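Local coordinates for protein SPT6 (Antonospora locustae, PDB 2XP1) that acts as a transcription elongation factor, whose noncanonical tandem SH2 domains enable its interaction with RNA polymerase II, at residues A[70-75]-A[85-90]; A[93-98]-A[127-132]; A[101-106]-A[112-117]; A[155-160]-A[165-170]. All blocks are in the same frame, centred on the assembly; numbering follows the deposited sequence.

The four contacts come in the tandem SH2 region, whose two sheets are joined by the long helix 80-100. Interaction 1 sets an earlier part of that helix against the hairpin of strands 70-72 and 75-77, and interaction 2, their centres about 18 Å apart, sets a later part against strand 124-129 of the second sheet. Interaction 3 falls within the chain between the two segments of interaction 2, centres about 13 Å apart, tied to it by backbone bonds of F127 to K103 and F105. Interaction 4 follows last on the same sheet as interaction 2, centres about 11 Å apart. Interactions 1 and 4 touch through P90 and D155, and both reach the second subunit, consistent with the two SH2 domains forming one tandem unit.

Interaction 1: A[70-75]-A[85-90]; sequences YTCSNK and SVYVRP
With CG anti to the backbone N (chi1 -173°), Y87 extends its ring from helix 80-100 toward the turn at 72-75, while C72 turns SG the same way relative to its own N (chi1 -170°) and so directs the sulfur at that ring. C72 SG lies 4.0 Å from Y87 CE2 and 4.6 Å from the ring centroid, 38° off the ring normal, an oblique sulfur-aromatic contact. Beyond the ring, the hydroxyl ends of two side chains meet: S73 OG hydrogen-bonds to Y87 OH at 3.0 Å, although the position of the tyrosine oxygen is less certain. The first SH2 sheet here ends in a hairpin whose type I' turn, C72 to K75, is closed by a pair of backbone bonds, C72 N to K75 O at 3.1 Å and K75 N to C72 O at 3.0 Å, and the tyrosine packs helix 80-100 against this hairpin. M61 of strand 57-65, L49 of strand 46-52 and F77 of strand 75-77 also touch the Y87 side chain. At the exposed side of the turn, N74 makes backbone hydrogen bonds to the second subunit, where its side chain packs on K75 of that chain.

Interaction 2: A[93-98]-A[127-132]; sequences RNLKSI and FYFSRK. With SO4 (sulfate ion), chain C.
Helix 80-100 passes the end of strand 124-129 with the backbones well separated, the closest alpha carbons, I98 CA and F127 CA, being 8.6 Å apart. F129 bridges the gap with the far end of its ring. L95 CD2 meets F129 CZ at 3.4 Å, the two side chains crossing at about a right angle, and I98 CG2 reaches the same CZ at 3.6 Å. Both methyl groups approach the ring obliquely. The branch of I98 that does the touching lies anti to its backbone N, whereas CG1 stands beside that N (chi1 -78°). In this way the helix between the two SH2 sheets is packed against the second one, with F53 and Y104 also meeting the F129 ring. Past the strand the chain turns, and R131 NH1 donates to F129 O at 2.6 Å; the oxygen lies in the guanidinium plane, but the donor is tilted 31° from the carbonyl plane. R131 NH2 forms a salt bridge with D56. A sulfate, probably from the crystallisation liquor, is held by S130 OG to O4 at 2.6 Å and by two backbone donors to O2, R131 N at 3.0 Å and K132 N at 3.1 Å. Y150 OH and T138 OG1 also hydrogen-bond to it.

Interaction 3: A[101-106]-A[112-117]; sequences HAKYFN and EKLLSS
F105 and L114 meet with their side chains crossed at about a right angle, in a surface contact that packs the short helix 112-116 against the loop following helix 80-100, beside strand 124-129 at one edge of the antiparallel SH2 sheet. One methyl of the leucine does most of the touching. L114 CD2 lies 3.7 Å from F105 CE1 and 3.8 Å from F105 CZ, and it comes at the ring obliquely. The leucine CG stands anti to its backbone N (chi1 -161°), and this carries the methyl out from the helix toward the phenylalanine, whose own CG lies beside the backbone N and anti to the carbonyl carbon. K103 adds a looser contact from the aliphatic part of its side chain, with K103 CE 4.4 Å from L114 CD2. The loop is shaped by a type I turn from H101 to Y104, and the ring of H101 takes part in it: K103 N donates to H101 ND1 at 3.0 Å with an angle of 159° at the hydrogen, although the donor sits 34° out of the imidazole plane. The other ring nitrogen of H101 bonds to D168, so that the imidazole is held from both of its nitrogens. K103 and F105 are in turn joined to F127 by backbone hydrogen bonds, and V124 of the same strand touches L114. Further along this segment, L114 O accepts two donors from one residue, S117 N at 3.1 Å and S117 OG at 2.7 Å, the hydroxyl lying in the carbonyl plane on a lone pair.

Interaction 4: A[155-160]-A[165-170]; sequences DMLTYN and KDIDSF
The start of helix 167-175 packs on the antiparallel SH2 sheet, over strand 157-159, the last but one, through an edge-to-face pair of aromatic rings and a leucine pressed to the helix entry. F170 turns its edge to a face of Y159, with the planes at 66° and the centroids 5.3 Å apart. F170 CE1 is the atom that approaches, 3.6 Å from Y159 CD1 and set toward the rim of the tyrosine ring. Both residues hold CG anti to the backbone N (chi1 165° in Y159), which sends the rings across the gap to meet. The tyrosine hydroxyl is bonded to E149. Nearer the turn, L157 CD1 comes up against the backbone, 3.4 Å from D166 C and 3.5 Å from I167 N, and touches the I167 side chain more loosely, at CG1 (4.0 Å). M156 curls back, bent at its second and third torsions, and its CE lies 3.6 Å from K165 N. The helix opens with D166 at the N-cap. D166 OD1 accepts from S169 N at 3.1 Å, with an angle of 161° at the hydrogen, and from S169 OG at 2.7 Å, the two donors arriving from opposite faces of the carboxylate plane and the hydroxyl nearly in line with the C-O bond. F139 and F164 also set edge-to-face contacts with the F170 ring, while F127 of strand 124-129 touches both I167 and F170. M156 and K165 also pack on N161 of the second subunit.

Interaction 1: A[70-75]-A[85-90]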
# COMPACT_ATOMS: atom_id res chain seq x y z
N TYR A 70 10.85 5.20 13.77
CA TYR A 70 11.31 5.82 12.55
C TYR A 70 10.11 5.88 11.59
O TYR A 70 9.13 5.16 11.78
CB TYR A 70 12.49 5.01 11.96
CG TYR A 70 13.73 5.00 12.86
CD1 TYR A 70 13.82 4.16 13.98
CD2 TYR A 70 14.79 5.86 12.61
CE1 TYR A 70 14.94 4.18 14.81
CE2 TYR A 70 15.91 5.89 13.43
CZ TYR A 70 15.98 5.04 14.52
OH TYR A 70 17.08 5.09 15.34
N THR A 71 10.19 6.75 10.58
CA THR A 71 9.27 6.70 9.45
C THR A 71 10.04 6.67 8.17
O THR A 71 11.10 7.30 8.05
CB THR A 71 8.31 7.89 9.38
OG1 THR A 71 9.08 9.09 9.33
CG2 THR A 71 7.42 7.89 10.56
N CYS A 72 9.52 5.92 7.21
CA CYS A 72 10.10 5.82 5.87
C CYS A 72 8.96 5.57 4.89
O CYS A 72 8.10 4.71 5.14
CB CYS A 72 11.09 4.66 5.76
SG CYS A 72 12.03 4.70 4.20
N SER A 73 8.94 6.32 3.79
CA SER A 73 7.81 6.30 2.82
C SER A 73 6.40 6.22 3.42
O SER A 73 5.59 5.34 3.06
CB SER A 73 8.06 5.24 1.78
OG SER A 73 9.36 5.52 1.20
N ASN A 74 6.13 7.14 4.34
CA ASN A 74 4.81 7.30 4.97
C ASN A 74 4.39 6.16 5.91
O ASN A 74 3.30 6.18 6.45
CB ASN A 74 3.73 7.57 3.90
CG ASN A 74 4.02 8.85 3.11
OD1 ASN A 74 4.12 9.95 3.68
ND2 ASN A 74 4.17 8.70 1.78
N LYS A 75 5.27 5.19 6.07
CA LYS A 75 5.06 4.02 6.88
C LYS A 75 5.83 4.26 8.18
O LYS A 75 6.78 5.05 8.24
CB LYS A 75 5.60 2.75 6.17
CG LYS A 75 4.70 2.10 5.07
CD LYS A 75 3.57 1.18 5.66
CE LYS A 75 2.55 0.58 4.62
NZ LYS A 75 1.46 -0.27 5.26
N SER A 85 13.81 -5.21 7.18
CA SER A 85 13.06 -6.44 6.92
C SER A 85 11.73 -6.13 6.29
O SER A 85 11.37 -6.72 5.28
CB SER A 85 12.89 -7.34 8.17
OG SER A 85 12.49 -6.62 9.31
N VAL A 86 11.02 -5.17 6.86
CA VAL A 86 9.67 -4.89 6.40
C VAL A 86 9.69 -4.18 5.08
O VAL A 86 8.81 -4.37 4.28
CB VAL A 86 8.82 -4.12 7.46
CG1 VAL A 86 7.57 -3.54 6.85
CG2 VAL A 86 8.44 -5.04 8.58
N TYR A 87 10.73 -3.39 4.83
CA TYR A 87 10.71 -2.48 3.69
C TYR A 87 11.75 -2.75 2.63
O TYR A 87 11.41 -2.93 1.46
CB TYR A 87 10.73 -1.03 4.19
CG TYR A 87 10.53 -0.02 3.12
CD1 TYR A 87 9.28 0.16 2.53
CD2 TYR A 87 11.59 0.76 2.70
CE1 TYR A 87 9.08 1.10 1.53
CE2 TYR A 87 11.42 1.71 1.69
CZ TYR A 87 10.15 1.88 1.11
OH TYR A 87 9.97 2.83 0.10
N VAL A 88 13.02 -2.84 3.04
CA VAL A 88 14.15 -3.05 2.09
C VAL A 88 14.28 -4.48 1.47
O VAL A 88 14.40 -4.62 0.26
CB VAL A 88 15.50 -2.59 2.73
CG1 VAL A 88 16.63 -2.75 1.77
CG2 VAL A 88 15.42 -1.12 3.20
N ARG A 89 14.27 -5.54 2.29
CA ARG A 89 14.43 -6.90 1.74
C ARG A 89 13.43 -7.23 0.62
O ARG A 89 13.84 -7.74 -0.44
CB ARG A 89 14.47 -8.00 2.83
CG ARG A 89 15.76 -7.96 3.65
CD ARG A 89 16.08 -9.29 4.36
NE ARG A 89 15.76 -9.29 5.80
CZ ARG A 89 16.52 -8.74 6.77
NH1 ARG A 89 17.66 -8.10 6.49
NH2 ARG A 89 16.11 -8.83 8.04
N PRO A 90 12.13 -6.92 0.82
CA PRO A 90 11.15 -7.23 -0.24
C PRO A 90 11.38 -6.41 -1.50
O PRO A 90 11.13 -6.92 -2.59
CB PRO A 90 9.79 -6.89 0.39
CG PRO A 90 10.06 -6.74 1.87
CD PRO A 90 11.48 -6.29 1.98

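Interaction 2: A[93-98]-A[127-132]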
# COMPACT_ATOMS: atom_id res chain seq x y z
N ARG A 93 14.05 -8.42 -3.09
CA ARG A 93 13.46 -9.64 -3.64
C ARG A 93 12.79 -9.30 -4.98
O ARG A 93 13.00 -9.98 -5.98
CB ARG A 93 12.47 -10.29 -2.64
CG ARG A 93 13.16 -11.18 -1.55
CD ARG A 93 12.22 -11.56 -0.40
NE ARG A 93 12.94 -12.14 0.72
CZ ARG A 93 13.01 -13.45 0.98
NH1 ARG A 93 12.39 -14.33 0.20
NH2 ARG A 93 13.70 -13.88 2.04
N ASN A 94 12.04 -8.22 -4.99
CA ASN A 94 11.50 -7.66 -6.21
C ASN A 94 12.56 -7.35 -7.30
O ASN A 94 12.42 -7.80 -8.43
CB ASN A 94 10.71 -6.41 -5.87
CG ASN A 94 9.55 -6.23 -6.76
OD1 ASN A 94 9.22 -7.12 -7.54
ND2 ASN A 94 8.91 -5.08 -6.67
N LEU A 95 13.59 -6.57 -6.96
CA LEU A 95 14.66 -6.25 -7.91
C LEU A 95 15.27 -7.52 -8.48
O LEU A 95 15.55 -7.57 -9.69
CB LEU A 95 15.76 -5.45 -7.23
CG LEU A 95 15.45 -4.01 -6.84
CD1 LEU A 95 16.63 -3.41 -6.09
CD2 LEU A 95 15.18 -3.21 -8.09
N LYS A 96 15.49 -8.53 -7.63
CA LYS A 96 16.08 -9.79 -8.12
C LYS A 96 15.26 -10.42 -9.25
O LYS A 96 15.81 -10.81 -10.28
CB LYS A 96 16.40 -10.82 -6.99
CG LYS A 96 16.73 -12.26 -7.49
CD LYS A 96 17.17 -13.23 -6.37
CE LYS A 96 17.07 -14.69 -6.84
NZ LYS A 96 18.39 -15.32 -7.20
N SER A 97 13.93 -10.50 -9.05
CA SER A 97 13.00 -11.12 -10.03
C SER A 97 13.02 -10.34 -11.31
O SER A 97 13.09 -10.91 -12.39
CB SER A 97 11.55 -11.12 -9.51
OG SER A 97 11.45 -11.82 -8.27
N ILE A 98 12.95 -9.02 -11.17
CA ILE A 98 12.87 -8.10 -12.28
C ILE A 98 14.04 -8.41 -13.21
O ILE A 98 13.83 -8.64 -14.40
CB ILE A 98 12.87 -6.62 -11.80
CG1 ILE A 98 11.48 -6.23 -11.28
CG2 ILE A 98 13.36 -5.67 -12.86
CD1 ILE A 98 11.45 -4.94 -10.41
N PHE A 127 11.81 -4.33 -20.81
CA PHE A 127 11.81 -3.64 -19.51
C PHE A 127 13.23 -3.21 -19.17
O PHE A 127 14.15 -3.96 -19.40
CB PHE A 127 11.33 -4.53 -18.36
CG PHE A 127 9.91 -4.93 -18.45
CD1 PHE A 127 9.54 -6.05 -19.21
CD2 PHE A 127 8.94 -4.23 -17.74
CE1 PHE A 127 8.22 -6.46 -19.31
CE2 PHE A 127 7.60 -4.61 -17.81
CZ PHE A 127 7.23 -5.76 -18.61
N TYR A 128 13.37 -2.01 -18.61
CA TYR A 128 14.63 -1.50 -18.10
C TYR A 128 14.37 -0.47 -17.01
O TYR A 128 13.31 0.14 -16.99
CB TYR A 128 15.46 -0.91 -19.23
CG TYR A 128 14.77 0.09 -20.14
CD1 TYR A 128 14.84 1.47 -19.89
CD2 TYR A 128 14.09 -0.33 -21.29
CE1 TYR A 128 14.23 2.39 -20.73
CE2 TYR A 128 13.48 0.58 -22.14
CZ TYR A 128 13.56 1.94 -21.85
OH TYR A 128 12.96 2.85 -22.67
N PHE A 129 15.30 -0.32 -16.08
CA PHE A 129 15.11 0.66 -15.01
C PHE A 129 15.26 2.02 -15.58
O PHE A 129 16.09 2.22 -16.45
CB PHE A 129 16.14 0.47 -13.90
CG PHE A 129 15.83 -0.69 -13.03
CD1 PHE A 129 16.66 -1.78 -12.99
CD2 PHE A 129 14.67 -0.73 -12.29
CE1 PHE A 129 16.37 -2.86 -12.20
CE2 PHE A 129 14.36 -1.82 -11.54
CZ PHE A 129 15.23 -2.90 -11.50
N SER A 130 14.45 2.93 -15.05
CA SER A 130 14.49 4.35 -15.42
C SER A 130 15.67 5.02 -14.76
O SER A 130 15.90 4.84 -13.56
CB SER A 130 13.21 5.08 -14.92
OG SER A 130 13.26 6.48 -15.24
N ARG A 131 16.38 5.84 -15.55
CA ARG A 131 17.45 6.72 -15.05
C ARG A 131 16.90 8.13 -14.75
O ARG A 131 17.42 8.84 -13.87
CB ARG A 131 18.61 6.78 -16.06
CG ARG A 131 19.58 5.60 -15.98
CD ARG A 131 18.98 4.25 -16.47
NE ARG A 131 19.98 3.18 -16.37
CZ ARG A 131 19.77 1.87 -16.43
NH1 ARG A 131 18.56 1.33 -16.63
NH2 ARG A 131 20.82 1.07 -16.30
N LYS A 132 15.86 8.54 -15.47
CA LYS A 132 15.19 9.82 -15.24
C LYS A 132 14.46 9.79 -13.91
O LYS A 132 14.40 10.81 -13.21
CB LYS A 132 14.24 10.18 -16.38
CG LYS A 132 14.86 10.10 -17.76
CD LYS A 132 14.08 10.95 -18.79
CE LYS A 132 14.66 10.80 -20.22
NZ LYS A 132 14.33 11.92 -21.16
S SO4 C . 13.82 6.79 -18.63
O1 SO4 C . 13.80 7.60 -19.86
O2 SO4 C . 15.16 6.88 -18.03
O3 SO4 C . 13.55 5.39 -18.94
O4 SO4 C . 12.80 7.27 -17.72

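Interaction 3: A[101-106]-A[112-117]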
# COMPACT_ATOMS: atom_id res chain seq x y z
N HIS A 101 14.06 -11.58 -15.25
CA HIS A 101 13.04 -11.79 -16.27
C HIS A 101 13.63 -11.86 -17.67
O HIS A 101 14.54 -11.09 -18.01
CB HIS A 101 11.97 -10.72 -16.23
CG HIS A 101 10.68 -11.16 -16.84
ND1 HIS A 101 10.31 -10.79 -18.12
CD2 HIS A 101 9.71 -11.97 -16.38
CE1 HIS A 101 9.14 -11.34 -18.40
NE2 HIS A 101 8.75 -12.06 -17.36
N ALA A 102 13.10 -12.81 -18.45
CA ALA A 102 13.39 -12.90 -19.87
C ALA A 102 13.40 -11.51 -20.54
O ALA A 102 14.32 -11.21 -21.30
CB ALA A 102 12.40 -13.84 -20.58
N LYS A 103 12.41 -10.66 -20.22
CA LYS A 103 12.17 -9.38 -20.89
C LYS A 103 12.89 -8.15 -20.29
O LYS A 103 12.74 -7.04 -20.80
CB LYS A 103 10.66 -9.09 -21.00
CG LYS A 103 9.87 -10.09 -21.82
CD LYS A 103 9.92 -9.77 -23.31
CE LYS A 103 11.01 -10.53 -24.03
NZ LYS A 103 10.58 -11.93 -24.39
N TYR A 104 13.66 -8.35 -19.22
CA TYR A 104 14.49 -7.29 -18.64
C TYR A 104 15.80 -7.05 -19.40
O TYR A 104 16.51 -8.01 -19.69
CB TYR A 104 14.83 -7.62 -17.21
CG TYR A 104 15.70 -6.58 -16.54
CD1 TYR A 104 15.13 -5.47 -15.91
CD2 TYR A 104 17.10 -6.70 -16.54
CE1 TYR A 104 15.92 -4.50 -15.28
CE2 TYR A 104 17.91 -5.73 -15.91
CZ TYR A 104 17.31 -4.64 -15.28
OH TYR A 104 18.09 -3.68 -14.65
N PHE A 105 16.11 -5.78 -19.68
CA PHE A 105 17.45 -5.38 -20.14
C PHE A 105 18.10 -4.38 -19.20
O PHE A 105 17.41 -3.62 -18.52
CB PHE A 105 17.40 -4.77 -21.55
CG PHE A 105 16.98 -5.74 -22.59
CD1 PHE A 105 15.63 -5.99 -22.82
CD2 PHE A 105 17.93 -6.42 -23.35
CE1 PHE A 105 15.23 -6.91 -23.77
CE2 PHE A 105 17.55 -7.34 -24.32
CZ PHE A 105 16.19 -7.58 -24.54
N ASN A 106 19.44 -4.36 -19.20
CA ASN A 106 20.27 -3.43 -18.40
C ASN A 106 20.40 -2.01 -18.91
O ASN A 106 20.64 -1.10 -18.13
CB ASN A 106 21.68 -3.98 -18.22
CG ASN A 106 21.78 -4.96 -17.07
OD1 ASN A 106 21.91 -6.17 -17.29
ND2 ASN A 106 21.68 -4.44 -15.83
N GLU A 112 17.13 -1.33 -26.98
CA GLU A 112 16.91 -0.69 -28.29
C GLU A 112 16.84 -1.73 -29.41
O GLU A 112 15.96 -1.66 -30.27
CB GLU A 112 18.02 0.36 -28.56
CG GLU A 112 18.28 0.74 -30.05
CD GLU A 112 19.58 1.57 -30.28
OE1 GLU A 112 20.22 1.99 -29.28
OE2 GLU A 112 19.95 1.79 -31.46
N LYS A 113 17.77 -2.69 -29.42
CA LYS A 113 17.82 -3.71 -30.48
C LYS A 113 16.46 -4.38 -30.64
O LYS A 113 15.88 -4.40 -31.74
CB LYS A 113 18.90 -4.77 -30.23
CG LYS A 113 18.91 -5.93 -31.26
CD LYS A 113 20.04 -6.96 -31.06
CE LYS A 113 20.09 -7.95 -32.24
NZ LYS A 113 21.17 -8.97 -32.12
N LEU A 114 15.97 -4.92 -29.53
CA LEU A 114 14.74 -5.69 -29.51
C LEU A 114 13.54 -4.86 -29.99
O LEU A 114 12.77 -5.33 -30.83
CB LEU A 114 14.51 -6.29 -28.13
CG LEU A 114 13.52 -7.46 -28.09
CD1 LEU A 114 14.11 -8.77 -28.66
CD2 LEU A 114 12.99 -7.66 -26.67
N LEU A 115 13.41 -3.63 -29.50
CA LEU A 115 12.31 -2.76 -29.91
C LEU A 115 12.30 -2.47 -31.43
O LEU A 115 11.26 -2.14 -32.00
CB LEU A 115 12.28 -1.45 -29.10
CG LEU A 115 11.92 -1.35 -27.60
CD1 LEU A 115 12.34 0.00 -27.08
CD2 LEU A 115 10.45 -1.54 -27.30
N SER A 116 13.46 -2.60 -32.08
CA SER A 116 13.62 -2.27 -33.50
C SER A 116 13.38 -3.47 -34.39
O SER A 116 13.28 -3.32 -35.62
CB SER A 116 15.03 -1.75 -33.79
OG SER A 116 15.19 -0.42 -33.33
N SER A 117 13.29 -4.64 -33.76
CA SER A 117 13.12 -5.90 -34.49
C SER A 117 11.67 -6.12 -34.93
O SER A 117 11.37 -7.12 -35.59
CB SER A 117 13.57 -7.09 -33.63
OG SER A 117 12.63 -7.33 -32.59

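Interaction 4: A[155-160]-A[165-170]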
# COMPACT_ATOMS: atom_id res chain seq x y z
N ASP A 155 7.71 -3.31 -2.76
CA ASP A 155 7.66 -4.77 -2.59
C ASP A 155 6.86 -5.39 -3.71
O ASP A 155 6.91 -6.61 -3.97
CB ASP A 155 7.14 -5.21 -1.22
CG ASP A 155 5.70 -4.88 -1.00
OD1 ASP A 155 4.97 -5.78 -0.55
OD2 ASP A 155 5.31 -3.72 -1.27
N MET A 156 6.13 -4.53 -4.40
CA MET A 156 5.33 -4.95 -5.50
C MET A 156 5.71 -4.10 -6.65
O MET A 156 6.48 -3.17 -6.52
CB MET A 156 3.82 -4.79 -5.21
CG MET A 156 3.37 -5.48 -3.95
SD MET A 156 3.28 -7.29 -4.04
CE MET A 156 1.83 -7.59 -5.01
N LEU A 157 5.17 -4.45 -7.79
CA LEU A 157 5.18 -3.62 -8.96
C LEU A 157 3.86 -2.88 -8.97
O LEU A 157 2.79 -3.51 -8.83
CB LEU A 157 5.32 -4.51 -10.20
CG LEU A 157 6.66 -5.26 -10.24
CD1 LEU A 157 6.87 -6.14 -11.49
CD2 LEU A 157 7.73 -4.23 -10.22
N THR A 158 3.93 -1.55 -9.13
CA THR A 158 2.72 -0.74 -9.13
C THR A 158 2.59 0.01 -10.43
O THR A 158 3.55 0.56 -10.96
CB THR A 158 2.67 0.17 -7.93
OG1 THR A 158 3.98 0.68 -7.68
CG2 THR A 158 2.27 -0.63 -6.74
N TYR A 159 1.39 -0.01 -10.97
CA TYR A 159 1.12 0.52 -12.28
C TYR A 159 -0.26 1.18 -12.18
O TYR A 159 -1.30 0.50 -12.14
CB TYR A 159 1.14 -0.63 -13.30
CG TYR A 159 0.52 -0.29 -14.64
CD1 TYR A 159 1.27 0.34 -15.62
CD2 TYR A 159 -0.82 -0.56 -14.91
CE1 TYR A 159 0.71 0.67 -16.86
CE2 TYR A 159 -1.39 -0.22 -16.15
CZ TYR A 159 -0.60 0.39 -17.11
OH TYR A 159 -1.13 0.73 -18.33
N ASN A 160 -0.27 2.51 -12.11
CA ASN A 160 -1.52 3.26 -11.97
C ASN A 160 -2.17 2.85 -10.68
O ASN A 160 -1.60 2.92 -9.60
CB ASN A 160 -2.50 2.97 -13.13
CG ASN A 160 -2.12 3.66 -14.41
OD1 ASN A 160 -1.12 4.36 -14.46
ND2 ASN A 160 -2.93 3.48 -15.45
N LYS A 165 2.90 -8.81 -8.17
CA LYS A 165 4.07 -9.46 -7.56
C LYS A 165 5.30 -9.52 -8.48
O LYS A 165 6.44 -9.47 -8.01
CB LYS A 165 3.71 -10.84 -6.96
CG LYS A 165 3.27 -11.93 -7.91
CD LYS A 165 3.55 -13.28 -7.24
CE LYS A 165 3.06 -14.48 -8.05
NZ LYS A 165 3.17 -15.74 -7.27
N ASP A 166 5.07 -9.59 -9.80
CA ASP A 166 6.15 -9.78 -10.78
C ASP A 166 5.73 -9.31 -12.18
O ASP A 166 4.54 -9.07 -12.43
CB ASP A 166 6.64 -11.26 -10.82
CG ASP A 166 5.52 -12.27 -11.17
OD1 ASP A 166 4.44 -11.88 -11.68
OD2 ASP A 166 5.72 -13.50 -10.94
N ILE A 167 6.70 -9.21 -13.07
CA ILE A 167 6.51 -8.78 -14.46
C ILE A 167 5.44 -9.59 -15.23
O ILE A 167 4.59 -9.03 -16.01
CB ILE A 167 7.86 -8.83 -15.20
CG1 ILE A 167 8.79 -7.72 -14.67
CG2 ILE A 167 7.68 -8.82 -16.74
CD1 ILE A 167 10.15 -7.71 -15.36
N ASP A 168 5.51 -10.91 -14.99
CA ASP A 168 4.64 -11.89 -15.62
C ASP A 168 3.16 -11.56 -15.50
O ASP A 168 2.43 -11.56 -16.52
CB ASP A 168 4.93 -13.29 -15.07
CG ASP A 168 5.75 -14.12 -16.03
OD1 ASP A 168 6.04 -13.59 -17.13
OD2 ASP A 168 6.10 -15.28 -15.68
N SER A 169 2.73 -11.29 -14.25
CA SER A 169 1.32 -10.99 -13.98
C SER A 169 0.99 -9.62 -14.53
O SER A 169 -0.11 -9.43 -15.10
CB SER A 169 0.91 -11.16 -12.50
OG SER A 169 1.93 -10.86 -11.57
N PHE A 170 1.96 -8.69 -14.40
CA PHE A 170 1.84 -7.38 -15.04
C PHE A 170 1.60 -7.52 -16.55
O PHE A 170 0.63 -6.94 -17.09
CB PHE A 170 3.04 -6.44 -14.80
CG PHE A 170 3.05 -5.25 -15.71
CD1 PHE A 170 2.18 -4.18 -15.48
CD2 PHE A 170 3.85 -5.23 -16.83
CE1 PHE A 170 2.13 -3.10 -16.34
CE2 PHE A 170 3.82 -4.15 -17.71
CZ PHE A 170 2.96 -3.07 -17.44